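Long-range contacts in putative S-adenosyl-L-methionine-dependent Methyltransferase (PDB 3DLC), which binds S-adenosylmethionine and probably transfers its methyl group to an acceptor, possibly a sterol-like one: residues Gly100-Ile105 with Arg132-Ile137; Asp126-Phe131 with Leu190-Ile195. One frame throughout, in Å; residues are numbered along the deposited sequence.

Interaction 1: residues Gly100-Ile105 with Arg132-Ile137; sequences GDVHNI and REIYRI. With SAM (S-adenosylmethionine), chain C.
Glu133 reaches Ile105 by folding its side chain. CG lies beside the backbone N (chi1 -81°) and the chain bends again at chi2 (-69°). This brings OE1 to Ile105 N at 2.8 Å, on the anti lone pair of the carboxylate. Glu133 CB lies against Val102 O, and CG lies near Val102 O and His103 O. Arg136, bent at chi3, grips the same carboxylate side-on. Its NE meets Glu133 OE2 at 2.8 Å and its NH2 meets Glu133 OE1 at 2.9 Å. Both oxygens lie close to the guanidinium plane. OE1 is thus held by two donors. NH2 also makes a weak bond to Ile105 O, 2.9 Å away, while NH1 turns to Asp109. Beside the polar cluster, Ile105 CD1 packs on Ile137 CD1 at 3.9 Å, the two side chains crossing at about a right angle. Val102 CG2 touches Ile134 CD1, also at 3.9 Å.

The loop follows strand 95-99, the third strand of the Rossmann-like methyltransferase fold, and it also holds adenine. Asp101 OD1 takes the N6 amino group of S-adenosylmethionine, and Val102 N donates to N1. An Asx turn steadies the acid, with His103 N 2.9 Å from Asp101 OD1. His103 ND1 reaches that oxygen too, at 2.7 Å, from the same face, and its NE2 is bound to Glu125 O. An acceptor for N6 and a donor for N1 form a pairing that probably selects adenine, while Glu133 ties the same loop to the helix.

Interaction 2: residues Asp126-Phe131 with Leu190-Ile195; sequences DVATAF and LDEIGI. Unlike the reference sequence in segment 126-131: Ala128 (reference Thr). Unlike the reference sequence in segment 190-195: Ile195 (reference Val).
Leu190, which packs on Phe131, has a backbone O gripped by two amides. Gly194 N lies 2.9 Å from Leu190 O, and Ile195 N lies 3.3 Å from it. The positive phi of Gly194 (98°) lets the chain turn back here. Leu190 CD2 meets the Phe131 ring obliquely, 3.7 Å from CD1. Ile193 sends CD1 to the start of the same side chain, 3.6 Å from Phe131 CB, and it also lies near Ala128 O. In Ile193, CG1 stands beside the backbone N (chi1 -65°) and chi2 is extended, which carries CD1 to Phe131.

A Schellman motif ends helix 180-193 at Gly194, and the last helical turn before it packs on the N-terminal half of helix 127-137. Ile209 and Ile211 of strand 206-211 touch both Phe131 and Leu190, so the two helices share one patch of the sheet.

At the outer edge Glu192 bends at chi2 and brings OE1 to 4.0 Å from Ala128 CB. That oxygen is paired with Arg132, one turn further along. At the start of helix 127-137, Asp126 is the N-cap: its OD2 takes Thr129 OG1 at 2.7 Å, and its OD1 accepts weakly from Thr129 N.

From the N terminus, the chain first reaches loop 100-105, after strand 95-99. It then runs through strand 112-118 into helix 127-137. Interaction 1 closes the 26-residue stretch between its segments onto the C-terminal half of that helix. Interaction 2 starts on the N-terminal half and closes a longer excursion, 58 residues, through strand 142-148 and three helices. The segments alternate, so the two contacts cross rather than nest. The centres of interactions 1 and 2 lie about 11 Å apart. Helix 127-137 serves both: it joins the adenine-binding loop to the end of helix 180-193. Tyr135 and Ile195 also touch, bringing one segment of each contact together.

Interaction 1: residues Gly100-Ile105 with Arg132-Ile137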
ATOM      1  N   GLY A 100       5.222 -12.929   0.252  1.00  8.36           N
ATOM      2  CA  GLY A 100       5.355 -12.942  -1.188  1.00  8.48           C
ATOM      3  C   GLY A 100       5.631 -11.569  -1.739  1.00  7.51           C
ATOM      4  O   GLY A 100       5.646 -10.571  -1.045  1.00  8.37           O
ATOM      5  N   ASP A 101       5.837 -11.547  -3.042  1.00  9.15           N
ATOM      6  CA  ASP A 101       6.310 -10.395  -3.800  1.00  8.65           C
ATOM      7  C   ASP A 101       5.283  -9.965  -4.832  1.00  8.18           C
ATOM      8  O   ASP A 101       4.634 -10.804  -5.487  1.00  8.84           O
ATOM      9  CB  ASP A 101       7.619 -10.839  -4.517  1.00 10.11           C
ATOM     10  CG  ASP A 101       8.468  -9.722  -5.020  1.00 10.02           C
ATOM     11  OD1 ASP A 101       7.972  -8.835  -5.737  1.00  9.84           O
ATOM     12  OD2 ASP A 101       9.678  -9.713  -4.682  1.00 11.81           O
ATOM     13  N   VAL A 102       5.129  -8.654  -4.979  1.00  7.91           N
ATOM     14  CA  VAL A 102       4.211  -8.072  -5.951  1.00  8.03           C
ATOM     15  C   VAL A 102       4.511  -8.555  -7.384  1.00  8.12           C
ATOM     16  O   VAL A 102       3.643  -8.536  -8.245  1.00  8.41           O
ATOM     17  CB  VAL A 102       4.232  -6.521  -5.868  1.00  7.51           C
ATOM     18  CG1 VAL A 102       5.555  -5.932  -6.348  1.00  8.68           C
ATOM     19  CG2 VAL A 102       3.031  -5.942  -6.624  1.00  7.72           C
ATOM     20  N   HIS A 103       5.745  -8.986  -7.628  1.00  8.09           N
ATOM     21  CA  HIS A 103       6.110  -9.431  -8.974  1.00  9.26           C
ATOM     22  C   HIS A 103       5.710 -10.865  -9.253  1.00  9.67           C
ATOM     23  O   HIS A 103       5.883 -11.338 -10.380  1.00 11.32           O
ATOM     24  CB  HIS A 103       7.604  -9.287  -9.232  1.00  9.93           C
ATOM     25  CG  HIS A 103       8.092  -7.885  -9.116  1.00 10.27           C
ATOM     26  ND1 HIS A 103       8.569  -7.377  -7.932  1.00 10.22           N
ATOM     27  CD2 HIS A 103       8.099  -6.858  -9.999  1.00 11.57           C
ATOM     28  CE1 HIS A 103       8.913  -6.110  -8.120  1.00 10.76           C
ATOM     29  NE2 HIS A 103       8.633  -5.770  -9.360  1.00 12.79           N
ATOM     30  N   ASN A 104       5.181 -11.565  -8.257  1.00  8.87           N
ATOM     31  CA  ASN A 104       4.764 -12.952  -8.437  1.00  9.43           C
ATOM     32  C   ASN A 104       3.802 -13.286  -7.304  1.00  9.27           C
ATOM     33  O   ASN A 104       4.118 -13.982  -6.352  1.00 10.60           O
ATOM     34  CB  ASN A 104       5.995 -13.849  -8.450  1.00 10.11           C
ATOM     35  CG  ASN A 104       5.637 -15.267  -8.701  1.00 12.51           C
ATOM     36  OD1 ASN A 104       4.863 -15.532  -9.602  1.00 16.56           O
ATOM     37  ND2 ASN A 104       6.219 -16.203  -7.940  1.00 15.23           N
ATOM     38  N   ILE A 105       2.613 -12.727  -7.417  1.00  9.26           N
ATOM     39  CA  ILE A 105       1.668 -12.757  -6.302  1.00  9.26           C
ATOM     40  C   ILE A 105       1.024 -14.126  -6.166  1.00  9.79           C
ATOM     41  O   ILE A 105       0.449 -14.623  -7.134  1.00 10.42           O
ATOM     42  CB  ILE A 105       0.567 -11.686  -6.480  1.00  8.65           C
ATOM     43  CG1 ILE A 105       1.186 -10.297  -6.645  1.00  9.12           C
ATOM     44  CG2 ILE A 105      -0.408 -11.735  -5.273  1.00 10.10           C
ATOM     45  CD1 ILE A 105       0.160  -9.165  -6.955  1.00  9.92           C
ATOM     46  N   ARG A 132       1.211  -5.694 -14.019  1.00  7.37           N
ATOM     47  CA  ARG A 132       0.560  -6.831 -14.680  1.00  7.62           C
ATOM     48  C   ARG A 132       0.040  -7.828 -13.656  1.00  7.56           C
ATOM     49  O   ARG A 132      -1.052  -8.381 -13.816  1.00  8.19           O
ATOM     50  CB  ARG A 132       1.497  -7.496 -15.689  1.00  7.21           C
ATOM     51  CG  ARG A 132       1.623  -6.676 -16.982  1.00  8.66           C
ATOM     52  CD  ARG A 132       2.479  -7.417 -18.022  1.00  8.42           C
ATOM     53  NE  ARG A 132       2.291  -6.861 -19.349  1.00  9.16           N
ATOM     54  CZ  ARG A 132       2.936  -5.828 -19.824  1.00  9.13           C
ATOM     55  NH1 ARG A 132       3.956  -5.305 -19.190  1.00 11.02           N
ATOM     56  NH2 ARG A 132       2.563  -5.309 -20.990  1.00  9.82           N
ATOM     57  N   GLU A 133       0.825  -8.067 -12.604  1.00  7.44           N
ATOM     58  CA  GLU A 133       0.361  -8.983 -11.539  1.00  7.89           C
ATOM     59  C   GLU A 133      -0.847  -8.420 -10.787  1.00  7.73           C
ATOM     60  O   GLU A 133      -1.801  -9.125 -10.469  1.00  8.05           O
ATOM     61  CB  GLU A 133       1.512  -9.300 -10.565  1.00  8.39           C
ATOM     62  CG  GLU A 133       2.433 -10.366 -11.071  1.00  9.26           C
ATOM     63  CD  GLU A 133       1.716 -11.704 -11.075  1.00  9.17           C
ATOM     64  OE1 GLU A 133       1.585 -12.331  -9.993  1.00 10.47           O
ATOM     65  OE2 GLU A 133       1.231 -12.114 -12.147  1.00  9.94           O
ATOM     66  N   ILE A 134      -0.784  -7.132 -10.459  1.00  7.41           N
ATOM     67  CA  ILE A 134      -1.888  -6.451  -9.802  1.00  7.93           C
ATOM     68  C   ILE A 134      -3.145  -6.580 -10.648  1.00  7.75           C
ATOM     69  O   ILE A 134      -4.229  -6.893 -10.155  1.00  8.20           O
ATOM     70  CB  ILE A 134      -1.515  -4.991  -9.524  1.00  7.60           C
ATOM     71  CG1 ILE A 134      -0.470  -4.972  -8.399  1.00  7.93           C
ATOM     72  CG2 ILE A 134      -2.731  -4.134  -9.170  1.00  8.43           C
ATOM     73  CD1 ILE A 134       0.305  -3.651  -8.264  1.00  9.23           C
ATOM     74  N   TYR A 135      -3.015  -6.342 -11.946  1.00  7.52           N
ATOM     75  CA  TYR A 135      -4.187  -6.432 -12.806  1.00  7.77           C
ATOM     76  C   TYR A 135      -4.693  -7.863 -12.884  1.00  8.48           C
ATOM     77  O   TYR A 135      -5.917  -8.074 -12.935  1.00  8.98           O
ATOM     78  CB  TYR A 135      -3.901  -5.861 -14.197  1.00  8.17           C
ATOM     79  CG  TYR A 135      -5.127  -5.402 -14.947  1.00  8.07           C
ATOM     80  CD1 TYR A 135      -5.882  -4.357 -14.460  1.00  9.13           C
ATOM     81  CD2 TYR A 135      -5.519  -5.966 -16.134  1.00 10.07           C
ATOM     82  CE1 TYR A 135      -6.958  -3.866 -15.119  1.00 10.00           C
ATOM     83  CE2 TYR A 135      -6.632  -5.457 -16.849  1.00 10.31           C
ATOM     84  CZ  TYR A 135      -7.335  -4.404 -16.318  1.00  9.15           C
ATOM     85  OH  TYR A 135      -8.451  -3.883 -16.940  1.00 10.03           O
ATOM     86  N   ARG A 136      -3.768  -8.836 -12.891  1.00  8.18           N
ATOM     87  CA  ARG A 136      -4.164 -10.212 -12.971  1.00  9.41           C
ATOM     88  C   ARG A 136      -5.053 -10.635 -11.798  1.00  8.81           C
ATOM     89  O   ARG A 136      -6.046 -11.365 -11.981  1.00  9.48           O
ATOM     90  CB  ARG A 136      -2.930 -11.119 -13.048  1.00  9.49           C
ATOM     91  CG  ARG A 136      -3.277 -12.597 -13.115  1.00  9.61           C
ATOM     92  CD  ARG A 136      -2.031 -13.493 -13.083  1.00 10.56           C
ATOM     93  NE  ARG A 136      -1.277 -13.406 -11.841  1.00 10.04           N
ATOM     94  CZ  ARG A 136      -1.649 -13.954 -10.687  1.00 11.05           C
ATOM     95  NH1 ARG A 136      -2.776 -14.640 -10.576  1.00 10.99           N
ATOM     96  NH2 ARG A 136      -0.869 -13.794  -9.617  1.00 11.47           N
ATOM     97  N   ILE A 137      -4.670 -10.227 -10.589  1.00  8.02           N
ATOM     98  CA  ILE A 137      -5.388 -10.671  -9.395  1.00  8.77           C
ATOM     99  C   ILE A 137      -6.649  -9.846  -9.095  1.00  8.64           C
ATOM    100  O   ILE A 137      -7.438 -10.213  -8.248  1.00 10.16           O
ATOM    101  CB  ILE A 137      -4.472 -10.741  -8.136  1.00  8.62           C
ATOM    102  CG1 ILE A 137      -3.954  -9.358  -7.720  1.00  9.51           C
ATOM    103  CG2 ILE A 137      -3.322 -11.756  -8.347  1.00 10.74           C
ATOM    104  CD1 ILE A 137      -3.692  -9.228  -6.246  1.00 10.37           C
TER
HETATM  105  N   SAM C 220       2.163  -0.300   4.080  1.00 11.17           N
HETATM  106  CA  SAM C 220       2.857  -0.082   5.376  1.00 10.23           C
HETATM  107  C   SAM C 220       2.479   1.259   5.942  1.00 10.24           C
HETATM  108  O   SAM C 220       1.994   2.107   5.190  1.00 12.13           O
HETATM  109  OXT SAM C 220       2.719   1.481   7.123  1.00  9.97           O
HETATM  110  CB  SAM C 220       4.357  -0.236   5.209  1.00 12.38           C
HETATM  111  CG  SAM C 220       5.020   0.751   4.303  1.00 14.87           C
HETATM  112  SD  SAM C 220       6.788   0.399   4.230  1.00 16.84           S
HETATM  113  CE  SAM C 220       7.280   2.071   3.917  1.00 15.58           C
HETATM  114  C5' SAM C 220       7.012  -0.446   2.577  1.00 18.30           C
HETATM  115  C4' SAM C 220       6.780  -1.985   2.500  1.00 13.14           C
HETATM  116  O4' SAM C 220       6.709  -2.596   1.171  1.00 10.62           O
HETATM  117  C3' SAM C 220       7.772  -2.815   3.353  1.00 10.61           C
HETATM  118  O3' SAM C 220       7.046  -3.510   4.320  1.00 12.49           O
HETATM  119  C2' SAM C 220       8.419  -3.745   2.324  1.00  8.59           C
HETATM  120  O2' SAM C 220       8.910  -4.978   2.799  1.00  9.52           O
HETATM  121  C1' SAM C 220       7.313  -3.880   1.264  1.00  8.82           C
HETATM  122  N9  SAM C 220       7.804  -4.229  -0.079  1.00  7.85           N
HETATM  123  C8  SAM C 220       8.763  -3.555  -0.799  1.00  7.95           C
HETATM  124  N7  SAM C 220       8.906  -4.101  -2.030  1.00  7.97           N
HETATM  125  C5  SAM C 220       8.038  -5.160  -2.088  1.00  7.51           C
HETATM  126  C6  SAM C 220       7.763  -6.115  -3.070  1.00  7.77           C
HETATM  127  N6  SAM C 220       8.415  -6.211  -4.244  1.00  9.01           N
HETATM  128  N1  SAM C 220       6.781  -7.005  -2.807  1.00  8.16           N
HETATM  129  C2  SAM C 220       6.114  -7.003  -1.604  1.00  8.87           C
HETATM  130  N3  SAM C 220       6.392  -6.133  -0.592  1.00  8.31           N
HETATM  131  C4  SAM C 220       7.329  -5.232  -0.880  1.00  7.60           C

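Interaction 2: residues Asp126-Phe131 with Leu190-Ile195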
ATOM      1  N   ASP A 126      11.192  -3.260 -11.529  1.00 16.25           N
ATOM      2  CA  ASP A 126      10.222  -3.782 -12.515  1.00 11.58           C
ATOM      3  C   ASP A 126       8.705  -3.552 -12.305  1.00 10.07           C
ATOM      4  O   ASP A 126       7.887  -4.476 -12.160  1.00  9.50           O
ATOM      5  CB  ASP A 126      10.479  -5.268 -12.721  1.00 11.92           C
ATOM      6  CG  ASP A 126       9.914  -5.754 -14.035  1.00 10.36           C
ATOM      7  OD1 ASP A 126       9.334  -4.926 -14.787  1.00 12.78           O
ATOM      8  OD2 ASP A 126      10.007  -6.968 -14.285  1.00 12.56           O
ATOM      9  N   VAL A 127       8.350  -2.283 -12.392  1.00  9.61           N
ATOM     10  CA  VAL A 127       6.974  -1.893 -12.147  0.82  8.89           C
ATOM     11  C   VAL A 127       6.001  -2.400 -13.210  1.00  8.30           C
ATOM     12  O   VAL A 127       4.833  -2.608 -12.902  1.00  8.51           O
ATOM     13  CB  VAL A 127       6.812  -0.399 -11.889  0.82  9.68           C
ATOM     14  CG1 VAL A 127       7.481  -0.041 -10.538  0.82 11.15           C
ATOM     15  CG2 VAL A 127       7.358   0.436 -13.024  0.82 10.67           C
ATOM     16  N   ALA A 128       6.469  -2.618 -14.435  1.00  8.00           N
ATOM     17  CA  ALA A 128       5.580  -3.167 -15.470  1.00  7.90           C
ATOM     18  C   ALA A 128       5.083  -4.545 -15.035  1.00  8.19           C
ATOM     19  O   ALA A 128       3.896  -4.859 -15.129  1.00  8.41           O
ATOM     20  CB  ALA A 128       6.292  -3.267 -16.805  1.00 10.87           C
ATOM     21  N   THR A 129       5.996  -5.396 -14.584  1.00  7.52           N
ATOM     22  CA  THR A 129       5.629  -6.719 -14.130  1.00  7.95           C
ATOM     23  C   THR A 129       4.722  -6.645 -12.905  1.00  7.92           C
ATOM     24  O   THR A 129       3.737  -7.390 -12.794  1.00  8.44           O
ATOM     25  CB  THR A 129       6.877  -7.560 -13.840  1.00  9.79           C
ATOM     26  OG1 THR A 129       7.588  -7.728 -15.066  1.00 10.06           O
ATOM     27  CG2 THR A 129       6.544  -8.918 -13.215  1.00 11.49           C
ATOM     28  N   ALA A 130       5.048  -5.754 -11.983  1.00  7.72           N
ATOM     29  CA  ALA A 130       4.240  -5.597 -10.765  1.00  7.74           C
ATOM     30  C   ALA A 130       2.795  -5.242 -11.127  1.00  7.05           C
ATOM     31  O   ALA A 130       1.865  -5.822 -10.600  1.00  7.71           O
ATOM     32  CB  ALA A 130       4.834  -4.524  -9.872  1.00  8.15           C
ATOM     33  N   PHE A 131       2.611  -4.269 -12.022  1.00  7.37           N
ATOM     34  CA  PHE A 131       1.260  -3.870 -12.401  1.00  7.45           C
ATOM     35  C   PHE A 131       0.511  -4.888 -13.235  1.00  7.36           C
ATOM     36  O   PHE A 131      -0.693  -4.989 -13.132  1.00  7.74           O
ATOM     37  CB  PHE A 131       1.232  -2.451 -12.967  1.00  7.32           C
ATOM     38  CG  PHE A 131       1.218  -1.416 -11.860  1.00  7.34           C
ATOM     39  CD1 PHE A 131       0.030  -1.065 -11.234  1.00  8.48           C
ATOM     40  CD2 PHE A 131       2.401  -0.898 -11.356  1.00  8.55           C
ATOM     41  CE1 PHE A 131       0.034  -0.188 -10.172  1.00  9.14           C
ATOM     42  CE2 PHE A 131       2.399  -0.021 -10.291  1.00  9.73           C
ATOM     43  CZ  PHE A 131       1.216   0.325  -9.701  1.00  9.56           C
ATOM     44  N   LEU A 190       1.096   2.093 -16.955  1.00  7.78           N
ATOM     45  CA  LEU A 190      -0.237   1.560 -17.192  1.00  8.02           C
ATOM     46  C   LEU A 190      -0.554   1.602 -18.679  1.00  7.78           C
ATOM     47  O   LEU A 190      -1.221   0.711 -19.207  1.00  8.52           O
ATOM     48  CB  LEU A 190      -1.289   2.337 -16.389  1.00  8.06           C
ATOM     49  CG  LEU A 190      -1.110   2.284 -14.852  1.00  8.50           C
ATOM     50  CD1 LEU A 190      -2.349   2.874 -14.214  1.00 10.54           C
ATOM     51  CD2 LEU A 190      -0.851   0.859 -14.306  1.00 10.09           C
ATOM     52  N   ASP A 191      -0.077   2.633 -19.368  1.00  7.87           N
ATOM     53  CA  ASP A 191      -0.354   2.766 -20.799  1.00  8.50           C
ATOM     54  C   ASP A 191       0.379   1.692 -21.595  1.00  8.73           C
ATOM     55  O   ASP A 191      -0.156   1.193 -22.590  1.00  9.75           O
ATOM     56  CB  ASP A 191      -0.032   4.172 -21.266  1.00  9.21           C
ATOM     57  CG  ASP A 191      -0.976   5.221 -20.689  1.00 10.79           C
ATOM     58  OD1 ASP A 191      -2.047   4.872 -20.138  1.00 10.77           O
ATOM     59  OD2 ASP A 191      -0.636   6.405 -20.820  1.00 13.31           O
ATOM     60  N   GLU A 192       1.583   1.321 -21.175  1.00  8.92           N
ATOM     61  CA  GLU A 192       2.311   0.237 -21.870  1.00  9.18           C
ATOM     62  C   GLU A 192       1.559  -1.083 -21.685  1.00  9.15           C
ATOM     63  O   GLU A 192       1.526  -1.913 -22.614  1.00 10.43           O
ATOM     64  CB  GLU A 192       3.742   0.121 -21.375  1.00 10.40           C
ATOM     65  CG  GLU A 192       4.564  -1.005 -22.062  1.00 11.99           C
ATOM     66  CD  GLU A 192       4.413  -2.445 -21.493  1.00 12.18           C
ATOM     67  OE1 GLU A 192       4.320  -2.638 -20.275  1.00 13.76           O
ATOM     68  OE2 GLU A 192       4.466  -3.442 -22.290  1.00 15.64           O
ATOM     69  N   ILE A 193       0.954  -1.320 -20.529  1.00  8.64           N
ATOM     70  CA  ILE A 193       0.155  -2.527 -20.287  1.00  9.11           C
ATOM     71  C   ILE A 193      -1.109  -2.509 -21.107  1.00  9.06           C
ATOM     72  O   ILE A 193      -1.594  -3.544 -21.548  1.00  9.77           O
ATOM     73  CB  ILE A 193      -0.132  -2.712 -18.783  1.00  9.34           C
ATOM     74  CG1 ILE A 193       1.185  -2.957 -18.039  1.00  8.99           C
ATOM     75  CG2 ILE A 193      -1.112  -3.872 -18.549  1.00 11.12           C
ATOM     76  CD1 ILE A 193       1.067  -2.804 -16.519  1.00 10.95           C
ATOM     77  N   GLY A 194      -1.658  -1.322 -21.297  1.00  8.48           N
ATOM     78  CA  GLY A 194      -2.865  -1.120 -22.096  1.00  8.98           C
ATOM     79  C   GLY A 194      -4.169  -1.008 -21.346  1.00  8.30           C
ATOM     80  O   GLY A 194      -5.237  -1.178 -21.904  1.00  8.89           O
ATOM     81  N   ILE A 195      -4.074  -0.659 -20.068  1.00  7.89           N
ATOM     82  CA  ILE A 195      -5.211  -0.543 -19.162  0.51  7.79           C
ATOM     83  C   ILE A 195      -6.233   0.434 -19.734  1.00  7.24           C
ATOM     84  O   ILE A 195      -5.901   1.580 -20.026  1.00  8.42           O
ATOM     85  CB  ILE A 195      -4.733  -0.024 -17.761  0.51  7.93           C
ATOM     86  CG1 ILE A 195      -3.723  -0.996 -17.115  0.51  8.64           C
ATOM     87  CG2 ILE A 195      -5.916   0.219 -16.837  0.51  8.88           C
ATOM     88  CD1 ILE A 195      -4.181  -2.426 -17.037  0.51  9.28           C
TER